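PDB 1EZW: 5,10-methylenetetrahydromethanopterin reductase from Methanopyrus kandleri, which catalyses the reversible reduction of methylenetetrahydromethanopterin to methyltetrahydromethanopterin with coenzyme F420 as electron carrier, a step of methanogenesis from carbon dioxide. Local coordinates for residues G192-A197 / D225-T230; V4-E9 / T320-G325; F31-I36 / R90-M95. All coordinates share one frame; numbering follows the deposited sequence. Where two conformers were deposited one is given.

Contact 1. Residues G192-A197 / D225-T230; sequences GVLVNA and DVAAYT
Leu194 and Tyr229 carry the side-chain part of this contact between two neighbouring parallel strands of the TIM barrel, 192-196 and 225-229. Helix 200-216 connects them, so the pair is one beta-alpha-beta unit. Leu194 can be followed outward from the backbone. Its CB lies over the face of the Tyr229 ring, 4.2 Å from the centroid and only 6° off the normal, which meets the geometry of a CH-pi contact. With CG anti to the carbonyl carbon (chi1 -61°), the chain continues along the ring toward its hydroxyl end, and CG comes 4.0 Å from Tyr229 CE1. There the branches part: Leu194 CD1 reaches Tyr229 OH at 3.4 Å, while Leu194 CD2 leans on the methyl of Ala227, 3.6 Å from its CB. At the edge of the same ring, Asn196 ND2 sits 3.4 Å from Tyr229 CD2. Trp35, from strand 33-36, meets Tyr229 edge-to-face.

The backbones are joined by alternating bonds, Val193 N to Asp225 O, Ala227 N to Val193 O, Val195 N to Ala227 O and Tyr229 N to Val195 O. The third is the straightest, with an N-H...O angle of 175° at 2.9 Å. Val195 and Ala228 point to the opposite side of the sheet from Leu194, where both touch Phe203 of helix 200-216. Asp225, on the same side as Leu194, spends its carboxylate on Tyr174 OH and Thr320 OG1, among other partners.

Chemically, then, backbone polarity is paired across the strands while carbon contacts dominate around Leu194. The buried Tyr229 OH is the exception: it has no hydrogen-bond partner in the model and rests against carbon, implying that the phenol is placed by packing rather than by a polar tether.

Contact 2. Residues V4-E9 / T320-G325; sequences VSFGIE and TQVVVG
Ser5 to Ile8 pair in parallel with Gln321 to Val324, and this pairing of the first and last strands closes the TIM barrel although more than 300 residues separate them in sequence.

Backbone hydrogen bonds come first. Five alternate between the chains: Ser5 N to Thr320 O, Val322 N to Ser5 O, Gly7 N to Val322 O, Val324 N to Gly7 O, and Glu9 N to Val324 O. The shortest, Val324 N to Gly7 O, measures 2.8 Å. Several acceptors also receive a CA-H. Val322 O, for example, is 3.4 Å from Phe6 CA, so the one carbonyl takes both an N-H and a C-H from the facing strand.

Apolar contacts divide between the two sides of the sheet. Phe6 and Val322 lie alongside each other and point the same way, with Phe6 CE2 4.1 Å from Val322 CB; both touch Ile311 of helix 304-316. On the barrel's inner side Val323 CG1 packs 3.6 Å from Glu9 CB.

Polar side chains gather round Gln321. Its CG is anti to the backbone N (chi1 177°) and the chain stays extended, which carries the amide past Ser5, whose OG is 3.4 Å from Gln321 CG, to the inside of the barrel. Both ends of that amide are used: OE1 accepts from Trp35 NE1 and NE2 donates to Asp225 OD2. A leucine here would probably leave the indole N-H of Trp35 without its acceptor and deprive Asp225 OD2 of one of its donors. Gly7 has no side chain to intervene, and Gln321 OE1 comes to 3.7 Å from Gly7 CA.

Contact 3. Residues F31-I36 / R90-M95; sequences FEYAWI and RAIIGM
Ile92 lays its terminal methyl on the indole of Trp35, a contact through the interior of the TIM barrel rather than along its wall. Strands 33-36 and 93-95 are not neighbours: the nearest CA atoms, those of Trp35 and Gly94, are 7.9 Å apart, too far for backbone pairing, and strand 60-63 follows 33-36 in the sheet.

The orientation of Ile92 against Trp35 is the central feature. The two side chains cross at about a right angle, with Ile92 CD1 over the six-membered ring, 3.4 Å from its centroid and 8° off the normal. All six carbons of that ring lie within 3.8 Å of Ile92 CD1, which confirms a centred CH-pi contact over the face. Ile92 CG1 follows behind, nearer the outer rim, and is 3.6 Å from Trp35 CZ3. The torsion explains the reach: CG1 stands between the backbone N and the carbonyl carbon (chi1 60°), and the extended chain beyond it projects CD1 onto the indole.

Tyr33 meets the same methyl differently. Its ring presents an edge, with CD2 3.8 Å from Ile92 CD1 and the methyl close to the ring plane, so one carbon serves a face and an edge at once. Two residues on in its strand, Trp35 turns its side chain into the same interior. The polar ends of both aromatics are held elsewhere: Tyr33 OH pairs with Lys60 NZ, while Trp35 NE1 donates to Gln321 OE1 of strand 321-324. Tyr174 also stacks edge-to-face with Trp35.

The indole rim completes the fit, meeting backbone where the facing strand carries no side chain: Trp35 CZ3 comes to 3.8 Å from Gly94 N, which lies at the edge of the indole and near its plane.

Overall arrangement
All three contacts belong to one eight-stranded barrel. Contacts 1 and 2 involve adjoining strands, 225-229 and 321-324, with centres about 8 Å apart; Asp225 OD1 to Thr320 OG1 (2.6 Å) and Thr230 OG1 to Val323 O (2.8 Å) are probable hydrogen bonds between them. Contact 2 joins contact 3 through Ile8 O and Trp35 N, 2.8 Å apart. Contact 3 then spans the interior to contact 1, where Leu194 CD1 lies 4.1 Å from Gly94 CA. Along the chain, contact 2 encloses both others. The magnesium ion, at Thr56 and Ser57, is about 13 Å from the Ala34 side chain, so it sits apart from this interior.

Contact 1. Residues G192-A197 / D225-T230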
ATOM      1  N   GLY A 192      15.454  18.194  18.294  1.00 19.31           N
ATOM      2  CA  GLY A 192      14.767  19.341  17.732  1.00 19.60           C
ATOM      3  C   GLY A 192      13.652  19.849  18.616  1.00 19.13           C
ATOM      4  O   GLY A 192      13.223  19.174  19.557  1.00 18.86           O
ATOM      5  N   VAL A 193      13.164  21.047  18.306  1.00 19.14           N
ATOM      6  CA  VAL A 193      12.115  21.660  19.075  1.00 19.92           C
ATOM      7  C   VAL A 193      11.010  22.145  18.146  1.00 21.99           C
ATOM      8  O   VAL A 193      11.273  22.813  17.152  1.00 22.29           O
ATOM      9  CB  VAL A 193      12.674  22.883  19.876  1.00 22.94           C
ATOM     10  CG1 VAL A 193      11.630  23.347  20.920  1.00 22.73           C
ATOM     11  CG2 VAL A 193      14.003  22.517  20.518  1.00 24.24           C
ATOM     12  N   LEU A 194       9.770  21.798  18.459  1.00 19.69           N
ATOM     13  CA  LEU A 194       8.626  22.231  17.666  1.00 20.69           C
ATOM     14  C   LEU A 194       7.973  23.366  18.419  1.00 21.67           C
ATOM     15  O   LEU A 194       7.365  23.182  19.490  1.00 21.03           O
ATOM     16  CB  LEU A 194       7.635  21.057  17.495  1.00 21.39           C
ATOM     17  CG  LEU A 194       8.265  19.862  16.771  1.00 24.73           C
ATOM     18  CD1 LEU A 194       7.364  18.613  16.904  1.00 24.27           C
ATOM     19  CD2 LEU A 194       8.468  20.211  15.313  1.00 27.37           C
ATOM     20  N   VAL A 195       8.142  24.569  17.881  1.00 20.08           N
ATOM     21  CA  VAL A 195       7.577  25.760  18.496  1.00 22.94           C
ATOM     22  C   VAL A 195       6.399  26.270  17.683  1.00 22.97           C
ATOM     23  O   VAL A 195       6.541  26.552  16.499  1.00 21.65           O
ATOM     24  CB  VAL A 195       8.664  26.852  18.581  1.00 22.91           C
ATOM     25  CG1 VAL A 195       8.093  28.127  19.234  1.00 24.50           C
ATOM     26  CG2 VAL A 195       9.843  26.319  19.352  1.00 24.18           C
ATOM     27  N   ASN A 196       5.240  26.354  18.320  0.65 23.94           N
ATOM     28  CA  ASN A 196       4.043  26.861  17.678  0.65 25.52           C
ATOM     29  C   ASN A 196       4.176  28.377  17.599  0.65 25.33           C
ATOM     30  O   ASN A 196       3.808  29.084  18.545  0.65 25.36           O
ATOM     31  CB  ASN A 196       2.792  26.505  18.492  0.65 28.92           C
ATOM     32  CG  ASN A 196       2.309  25.082  18.238  0.65 32.85           C
ATOM     33  OD1 ASN A 196       1.479  24.552  18.978  0.65 36.92           O
ATOM     34  ND2 ASN A 196       2.798  24.475  17.176  0.65 33.71           N
ATOM     35  N   ALA A 197       4.751  28.853  16.500  1.00 23.81           N
ATOM     36  CA  ALA A 197       4.906  30.301  16.284  1.00 24.00           C
ATOM     37  C   ALA A 197       5.291  30.526  14.846  1.00 24.08           C
ATOM     38  O   ALA A 197       5.887  29.645  14.220  1.00 23.59           O
ATOM     39  CB  ALA A 197       6.014  30.864  17.234  1.00 22.55           C
ATOM     40  N   ASP A 225      17.530  21.121  15.817  1.00 23.67           N
ATOM     41  CA  ASP A 225      16.708  21.588  14.706  1.00 21.55           C
ATOM     42  C   ASP A 225      15.561  22.398  15.306  1.00 21.02           C
ATOM     43  O   ASP A 225      14.644  21.839  15.930  1.00 20.65           O
ATOM     44  CB  ASP A 225      16.194  20.359  13.911  1.00 21.49           C
ATOM     45  CG  ASP A 225      15.464  20.745  12.620  1.00 23.99           C
ATOM     46  OD1 ASP A 225      15.716  21.845  12.096  1.00 21.17           O
ATOM     47  OD2 ASP A 225      14.667  19.929  12.106  1.00 21.43           O
ATOM     48  N   VAL A 226      15.604  23.730  15.160  1.00 19.88           N
ATOM     49  CA  VAL A 226      14.543  24.581  15.682  1.00 19.62           C
ATOM     50  C   VAL A 226      13.456  24.685  14.611  1.00 20.27           C
ATOM     51  O   VAL A 226      13.628  25.355  13.587  1.00 20.26           O
ATOM     52  CB  VAL A 226      15.087  26.004  16.029  1.00 21.58           C
ATOM     53  CG1 VAL A 226      13.984  26.877  16.569  1.00 21.47           C
ATOM     54  CG2 VAL A 226      16.158  25.869  17.111  1.00 21.95           C
ATOM     55  N   ALA A 227      12.333  24.019  14.874  1.00 19.14           N
ATOM     56  CA  ALA A 227      11.236  23.944  13.903  1.00 21.43           C
ATOM     57  C   ALA A 227      10.088  24.844  14.232  1.00 21.42           C
ATOM     58  O   ALA A 227       9.521  24.792  15.338  1.00 23.72           O
ATOM     59  CB  ALA A 227      10.750  22.494  13.808  1.00 18.64           C
ATOM     60  N   ALA A 228       9.734  25.708  13.281  1.00 19.58           N
ATOM     61  CA  ALA A 228       8.614  26.592  13.488  1.00 19.87           C
ATOM     62  C   ALA A 228       7.340  25.933  12.969  1.00 19.60           C
ATOM     63  O   ALA A 228       7.243  25.679  11.776  1.00 18.68           O
ATOM     64  CB  ALA A 228       8.846  27.917  12.713  1.00 20.35           C
ATOM     65  N   TYR A 229       6.413  25.622  13.868  0.55 19.64           N
ATOM     66  CA  TYR A 229       5.129  25.035  13.478  0.55 21.05           C
ATOM     67  C   TYR A 229       4.274  26.273  13.170  0.55 22.10           C
ATOM     68  O   TYR A 229       3.698  26.891  14.075  0.55 21.83           O
ATOM     69  CB  TYR A 229       4.559  24.233  14.662  0.55 22.23           C
ATOM     70  CG  TYR A 229       4.655  22.710  14.539  0.55 23.99           C
ATOM     71  CD1 TYR A 229       5.638  22.097  13.756  0.55 24.97           C
ATOM     72  CD2 TYR A 229       3.792  21.894  15.264  0.55 24.77           C
ATOM     73  CE1 TYR A 229       5.753  20.683  13.704  0.55 26.85           C
ATOM     74  CE2 TYR A 229       3.896  20.502  15.223  0.55 25.95           C
ATOM     75  CZ  TYR A 229       4.872  19.904  14.447  0.55 26.62           C
ATOM     76  OH  TYR A 229       4.984  18.524  14.454  0.55 26.97           O
ATOM     77  N   THR A 230       4.184  26.624  11.887  1.00 20.69           N
ATOM     78  CA  THR A 230       3.481  27.837  11.462  1.00 22.04           C
ATOM     79  C   THR A 230       2.053  27.739  10.968  1.00 23.37           C
ATOM     80  O   THR A 230       1.550  26.652  10.665  1.00 23.33           O
ATOM     81  CB  THR A 230       4.255  28.521  10.312  1.00 20.59           C
ATOM     82  OG1 THR A 230       4.043  27.792   9.081  1.00 20.35           O
ATOM     83  CG2 THR A 230       5.770  28.548  10.609  1.00 21.39           C
TER

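Contact 2. Residues V4-E9 / T320-G325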
ATOM      1  N   VAL A   4      18.878  23.986   6.775  1.00 33.82           N
ATOM      2  CA  VAL A   4      17.509  24.468   6.570  1.00 29.37           C
ATOM      3  C   VAL A   4      16.661  23.410   5.845  1.00 27.08           C
ATOM      4  O   VAL A   4      17.129  22.786   4.875  1.00 28.65           O
ATOM      5  CB  VAL A   4      17.510  25.760   5.772  1.00 28.69           C
ATOM      6  CG1 VAL A   4      16.080  26.243   5.579  1.00 26.87           C
ATOM      7  CG2 VAL A   4      18.290  26.848   6.567  1.00 28.97           C
ATOM      8  N   SER A   5      15.439  23.196   6.343  1.00 22.25           N
ATOM      9  CA  SER A   5      14.535  22.192   5.741  1.00 19.50           C
ATOM     10  C   SER A   5      13.098  22.669   5.832  1.00 17.91           C
ATOM     11  O   SER A   5      12.772  23.587   6.578  1.00 18.40           O
ATOM     12  CB  SER A   5      14.625  20.841   6.471  1.00 19.74           C
ATOM     13  OG  SER A   5      14.136  20.944   7.801  1.00 20.90           O
ATOM     14  N   PHE A   6      12.219  21.998   5.077  1.00 18.37           N
ATOM     15  CA  PHE A   6      10.801  22.327   5.097  1.00 16.86           C
ATOM     16  C   PHE A   6       9.996  21.100   5.546  1.00 17.07           C
ATOM     17  O   PHE A   6      10.281  19.978   5.126  1.00 18.06           O
ATOM     18  CB  PHE A   6      10.337  22.753   3.711  1.00 18.81           C
ATOM     19  CG  PHE A   6      10.829  24.126   3.331  1.00 20.26           C
ATOM     20  CD1 PHE A   6      12.148  24.301   2.932  1.00 21.27           C
ATOM     21  CD2 PHE A   6      10.011  25.223   3.502  1.00 21.94           C
ATOM     22  CE1 PHE A   6      12.658  25.584   2.719  1.00 23.57           C
ATOM     23  CE2 PHE A   6      10.514  26.537   3.291  1.00 22.94           C
ATOM     24  CZ  PHE A   6      11.826  26.692   2.906  1.00 23.36           C
ATOM     25  N   GLY A   7       9.040  21.336   6.413  1.00 17.83           N
ATOM     26  CA  GLY A   7       8.177  20.253   6.888  1.00 17.54           C
ATOM     27  C   GLY A   7       6.740  20.635   6.583  1.00 18.17           C
ATOM     28  O   GLY A   7       6.429  21.789   6.227  1.00 17.02           O
ATOM     29  N   ILE A   8       5.839  19.668   6.719  1.00 16.15           N
ATOM     30  CA  ILE A   8       4.429  19.923   6.510  1.00 18.17           C
ATOM     31  C   ILE A   8       3.717  19.281   7.684  1.00 19.32           C
ATOM     32  O   ILE A   8       4.104  18.194   8.125  1.00 18.03           O
ATOM     33  CB  ILE A   8       3.932  19.342   5.154  1.00 17.51           C
ATOM     34  CG1 ILE A   8       2.465  19.733   4.984  1.00 19.40           C
ATOM     35  CG2 ILE A   8       4.153  17.829   5.079  1.00 18.22           C
ATOM     36  CD1 ILE A   8       1.974  19.514   3.602  1.00 23.68           C
ATOM     37  N   GLU A   9       2.713  19.974   8.208  1.00 19.65           N
ATOM     38  CA  GLU A   9       1.954  19.450   9.345  1.00 23.02           C
ATOM     39  C   GLU A   9       0.514  19.425   8.908  1.00 24.20           C
ATOM     40  O   GLU A   9      -0.047  20.437   8.496  1.00 23.37           O
ATOM     41  CB  GLU A   9       2.172  20.339  10.593  1.00 27.78           C
ATOM     42  CG  GLU A   9       1.228  20.067  11.752  1.00 34.00           C
ATOM     43  CD  GLU A   9       0.008  20.951  11.695  1.00 37.49           C
ATOM     44  OE1 GLU A   9       0.162  22.205  11.703  1.00 39.45           O
ATOM     45  OE2 GLU A   9      -1.111  20.408  11.632  1.00 39.69           O
ATOM     46  N   THR A 320      15.382  26.602  11.809  1.00 20.06           N
ATOM     47  CA  THR A 320      16.088  25.807  10.831  1.00 20.44           C
ATOM     48  C   THR A 320      15.123  24.875  10.066  1.00 20.71           C
ATOM     49  O   THR A 320      15.444  24.426   8.996  1.00 21.28           O
ATOM     50  CB  THR A 320      17.264  24.988  11.441  1.00 22.80           C
ATOM     51  OG1 THR A 320      16.805  24.211  12.561  1.00 21.83           O
ATOM     52  CG2 THR A 320      18.354  25.955  11.919  1.00 23.19           C
ATOM     53  N   GLN A 321      13.932  24.624  10.618  1.00 19.82           N
ATOM     54  CA  GLN A 321      12.926  23.807   9.895  1.00 19.14           C
ATOM     55  C   GLN A 321      11.651  24.633   9.851  1.00 18.47           C
ATOM     56  O   GLN A 321      11.117  25.013  10.881  1.00 19.46           O
ATOM     57  CB  GLN A 321      12.605  22.440  10.581  1.00 18.23           C
ATOM     58  CG  GLN A 321      11.480  21.696   9.800  1.00 18.02           C
ATOM     59  CD  GLN A 321      11.089  20.324  10.354  1.00 17.48           C
ATOM     60  OE1 GLN A 321       9.958  19.837  10.079  1.00 17.50           O
ATOM     61  NE2 GLN A 321      12.003  19.675  11.087  1.00 17.58           N
ATOM     62  N   VAL A 322      11.179  24.958   8.647  1.00 18.10           N
ATOM     63  CA  VAL A 322       9.952  25.738   8.527  1.00 17.75           C
ATOM     64  C   VAL A 322       8.814  24.732   8.300  1.00 18.54           C
ATOM     65  O   VAL A 322       8.803  24.063   7.275  1.00 18.25           O
ATOM     66  CB  VAL A 322      10.030  26.690   7.336  1.00 21.09           C
ATOM     67  CG1 VAL A 322       8.721  27.421   7.193  1.00 18.90           C
ATOM     68  CG2 VAL A 322      11.163  27.725   7.596  1.00 21.55           C
ATOM     69  N   VAL A 323       7.893  24.616   9.250  1.00 18.02           N
ATOM     70  CA  VAL A 323       6.804  23.646   9.079  1.00 18.18           C
ATOM     71  C   VAL A 323       5.577  24.372   8.598  1.00 18.98           C
ATOM     72  O   VAL A 323       5.003  25.189   9.296  1.00 18.88           O
ATOM     73  CB  VAL A 323       6.462  22.898  10.394  1.00 17.67           C
ATOM     74  CG1 VAL A 323       5.374  21.838  10.099  1.00 18.01           C
ATOM     75  CG2 VAL A 323       7.754  22.181  10.948  1.00 15.85           C
ATOM     76  N   VAL A 324       5.166  24.025   7.389  1.00 18.53           N
ATOM     77  CA  VAL A 324       4.000  24.625   6.774  1.00 19.82           C
ATOM     78  C   VAL A 324       2.779  23.968   7.394  1.00 20.86           C
ATOM     79  O   VAL A 324       2.586  22.759   7.237  1.00 20.31           O
ATOM     80  CB  VAL A 324       4.041  24.336   5.261  1.00 19.93           C
ATOM     81  CG1 VAL A 324       2.714  24.716   4.603  1.00 22.23           C
ATOM     82  CG2 VAL A 324       5.245  25.068   4.615  1.00 21.38           C
ATOM     83  N   GLY A 325       1.956  24.756   8.068  1.00 19.98           N
ATOM     84  CA  GLY A 325       0.754  24.246   8.707  1.00 21.94           C
ATOM     85  C   GLY A 325      -0.480  24.976   8.240  1.00 22.58           C
ATOM     86  O   GLY A 325      -0.391  25.950   7.464  1.00 21.86           O
TER

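Contact 3. Residues F31-I36 / R90-M95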
ATOM      1  N   PHE A  31       9.850  18.696   0.388  1.00 14.92           N
ATOM      2  CA  PHE A  31       9.690  18.742   1.852  1.00 15.50           C
ATOM      3  C   PHE A  31      10.393  17.507   2.440  1.00 16.76           C
ATOM      4  O   PHE A  31      10.325  16.406   1.876  1.00 17.02           O
ATOM      5  CB  PHE A  31       8.198  18.707   2.263  1.00 15.03           C
ATOM      6  CG  PHE A  31       7.468  19.988   2.004  1.00 14.98           C
ATOM      7  CD1 PHE A  31       7.211  20.433   0.685  1.00 15.76           C
ATOM      8  CD2 PHE A  31       6.997  20.740   3.087  1.00 14.83           C
ATOM      9  CE1 PHE A  31       6.471  21.625   0.495  1.00 17.50           C
ATOM     10  CE2 PHE A  31       6.267  21.926   2.894  1.00 16.44           C
ATOM     11  CZ  PHE A  31       6.004  22.357   1.601  1.00 17.58           C
ATOM     12  N   GLU A  32      11.059  17.668   3.589  0.60 17.23           N
ATOM     13  CA  GLU A  32      11.785  16.560   4.198  0.60 17.93           C
ATOM     14  C   GLU A  32      11.141  15.993   5.464  0.60 16.80           C
ATOM     15  O   GLU A  32      11.557  14.941   5.962  0.60 18.14           O
ATOM     16  CB  GLU A  32      13.231  16.975   4.468  0.60 20.38           C
ATOM     17  CG  GLU A  32      14.022  17.166   3.163  0.60 22.29           C
ATOM     18  CD  GLU A  32      15.433  17.682   3.403  0.60 24.22           C
ATOM     19  OE1 GLU A  32      16.281  16.921   3.898  0.60 27.02           O
ATOM     20  OE2 GLU A  32      15.682  18.864   3.106  0.60 22.92           O
ATOM     21  N   TYR A  33      10.152  16.693   5.994  1.00 16.06           N
ATOM     22  CA  TYR A  33       9.439  16.196   7.176  1.00 16.55           C
ATOM     23  C   TYR A  33       7.952  16.287   7.034  1.00 15.98           C
ATOM     24  O   TYR A  33       7.451  17.280   6.528  1.00 16.75           O
ATOM     25  CB  TYR A  33       9.778  17.029   8.428  1.00 17.57           C
ATOM     26  CG  TYR A  33      11.230  16.968   8.796  1.00 17.75           C
ATOM     27  CD1 TYR A  33      12.178  17.775   8.148  1.00 18.88           C
ATOM     28  CD2 TYR A  33      11.669  16.091   9.782  1.00 19.41           C
ATOM     29  CE1 TYR A  33      13.533  17.703   8.484  1.00 18.50           C
ATOM     30  CE2 TYR A  33      13.011  16.005  10.133  1.00 20.14           C
ATOM     31  CZ  TYR A  33      13.941  16.826   9.469  1.00 21.52           C
ATOM     32  OH  TYR A  33      15.279  16.699   9.774  1.00 20.81           O
ATOM     33  N   ALA A  34       7.226  15.277   7.548  1.00 14.33           N
ATOM     34  CA  ALA A  34       5.753  15.346   7.540  1.00 13.69           C
ATOM     35  C   ALA A  34       5.321  14.950   8.965  1.00 14.78           C
ATOM     36  O   ALA A  34       5.688  13.856   9.467  1.00 16.53           O
ATOM     37  CB  ALA A  34       5.141  14.345   6.487  1.00 15.02           C
ATOM     38  N   TRP A  35       4.558  15.841   9.572  1.00 14.62           N
ATOM     39  CA  TRP A  35       4.089  15.692  10.940  1.00 15.79           C
ATOM     40  C   TRP A  35       2.591  15.554  10.969  1.00 18.24           C
ATOM     41  O   TRP A  35       1.878  16.349  10.370  1.00 17.74           O
ATOM     42  CB  TRP A  35       4.454  16.938  11.760  1.00 17.79           C
ATOM     43  CG  TRP A  35       5.936  17.242  11.811  1.00 17.07           C
ATOM     44  CD1 TRP A  35       6.641  18.169  11.055  1.00 16.48           C
ATOM     45  CD2 TRP A  35       6.886  16.660  12.709  1.00 16.98           C
ATOM     46  NE1 TRP A  35       7.954  18.192  11.450  1.00 17.98           N
ATOM     47  CE2 TRP A  35       8.136  17.276  12.462  1.00 17.04           C
ATOM     48  CE3 TRP A  35       6.801  15.673  13.708  1.00 15.68           C
ATOM     49  CZ2 TRP A  35       9.307  16.941  13.183  1.00 17.37           C
ATOM     50  CZ3 TRP A  35       7.972  15.342  14.427  1.00 16.65           C
ATOM     51  CH2 TRP A  35       9.206  15.979  14.153  1.00 19.66           C
ATOM     52  N   ILE A  36       2.107  14.557  11.704  1.00 17.74           N
ATOM     53  CA  ILE A  36       0.661  14.339  11.787  1.00 19.70           C
ATOM     54  C   ILE A  36       0.264  14.463  13.251  1.00 20.51           C
ATOM     55  O   ILE A  36       0.814  13.775  14.113  1.00 20.47           O
ATOM     56  CB  ILE A  36       0.257  12.942  11.237  1.00 20.43           C
ATOM     57  CG1 ILE A  36       0.424  12.938   9.706  1.00 21.72           C
ATOM     58  CG2 ILE A  36      -1.227  12.664  11.569  1.00 21.88           C
ATOM     59  CD1 ILE A  36      -0.551  13.951   9.040  1.00 22.67           C
ATOM     60  N   ARG A  90      12.361   5.923   8.288  1.00 13.70           N
ATOM     61  CA  ARG A  90      12.000   7.327   8.137  1.00 16.23           C
ATOM     62  C   ARG A  90      11.215   7.944   9.294  1.00 14.38           C
ATOM     63  O   ARG A  90      10.720   9.054   9.173  1.00 15.83           O
ATOM     64  CB  ARG A  90      11.189   7.539   6.836  1.00 14.57           C
ATOM     65  CG  ARG A  90      12.051   7.369   5.606  1.00 16.06           C
ATOM     66  CD  ARG A  90      11.220   7.609   4.365  1.00 15.43           C
ATOM     67  NE  ARG A  90      10.244   6.543   4.108  1.00 15.38           N
ATOM     68  CZ  ARG A  90       8.991   6.779   3.713  1.00 14.23           C
ATOM     69  NH1 ARG A  90       8.166   5.753   3.475  1.00 14.43           N
ATOM     70  NH2 ARG A  90       8.533   8.022   3.633  1.00 14.00           N
ATOM     71  N   ALA A  91      11.077   7.220  10.399  1.00 14.93           N
ATOM     72  CA  ALA A  91      10.316   7.759  11.497  1.00 13.87           C
ATOM     73  C   ALA A  91      10.991   8.912  12.228  1.00 15.27           C
ATOM     74  O   ALA A  91      12.219   8.977  12.294  1.00 17.42           O
ATOM     75  CB  ALA A  91       9.998   6.648  12.517  1.00 16.66           C
ATOM     76  N   ILE A  92      10.151   9.764  12.776  1.00 15.17           N
ATOM     77  CA  ILE A  92      10.588  10.875  13.644  1.00 13.99           C
ATOM     78  C   ILE A  92       9.602  10.902  14.804  1.00 15.75           C
ATOM     79  O   ILE A  92       8.444  10.452  14.691  1.00 14.72           O
ATOM     80  CB  ILE A  92      10.600  12.239  12.909  1.00 16.44           C
ATOM     81  CG1 ILE A  92       9.199  12.582  12.392  1.00 17.35           C
ATOM     82  CG2 ILE A  92      11.653  12.207  11.808  1.00 17.24           C
ATOM     83  CD1 ILE A  92       9.114  13.813  11.433  1.00 18.60           C
ATOM     84  N   ILE A  93      10.021  11.440  15.954  1.00 14.69           N
ATOM     85  CA  ILE A  93       9.108  11.516  17.091  1.00 15.45           C
ATOM     86  C   ILE A  93       8.869  12.991  17.450  1.00 17.83           C
ATOM     87  O   ILE A  93       9.849  13.735  17.549  1.00 18.47           O
ATOM     88  CB  ILE A  93       9.762  10.883  18.347  1.00 15.19           C
ATOM     89  CG1 ILE A  93      10.033   9.401  18.116  1.00 17.10           C
ATOM     90  CG2 ILE A  93       8.850  11.119  19.577  1.00 16.92           C
ATOM     91  CD1 ILE A  93      11.040   8.804  19.135  1.00 20.01           C
ATOM     92  N   GLY A  94       7.599  13.385  17.616  1.00 16.81           N
ATOM     93  CA  GLY A  94       7.226  14.721  18.082  1.00 17.77           C
ATOM     94  C   GLY A  94       6.556  14.466  19.436  1.00 19.00           C
ATOM     95  O   GLY A  94       5.534  13.815  19.485  1.00 19.00           O
ATOM     96  N   MET A  95       7.106  14.970  20.548  1.00 16.35           N
ATOM     97  CA  MET A  95       6.515  14.675  21.853  1.00 18.27           C
ATOM     98  C   MET A  95       6.238  15.977  22.604  1.00 20.07           C
ATOM     99  O   MET A  95       7.094  16.836  22.669  1.00 19.76           O
ATOM    100  CB  MET A  95       7.528  13.832  22.651  1.00 18.44           C
ATOM    101  CG  MET A  95       7.070  13.459  24.051  1.00 18.67           C
ATOM    102  SD  MET A  95       5.637  12.357  24.074  1.00 20.20           S
ATOM    103  CE  MET A  95       6.331  10.919  23.302  1.00 21.05           C
TER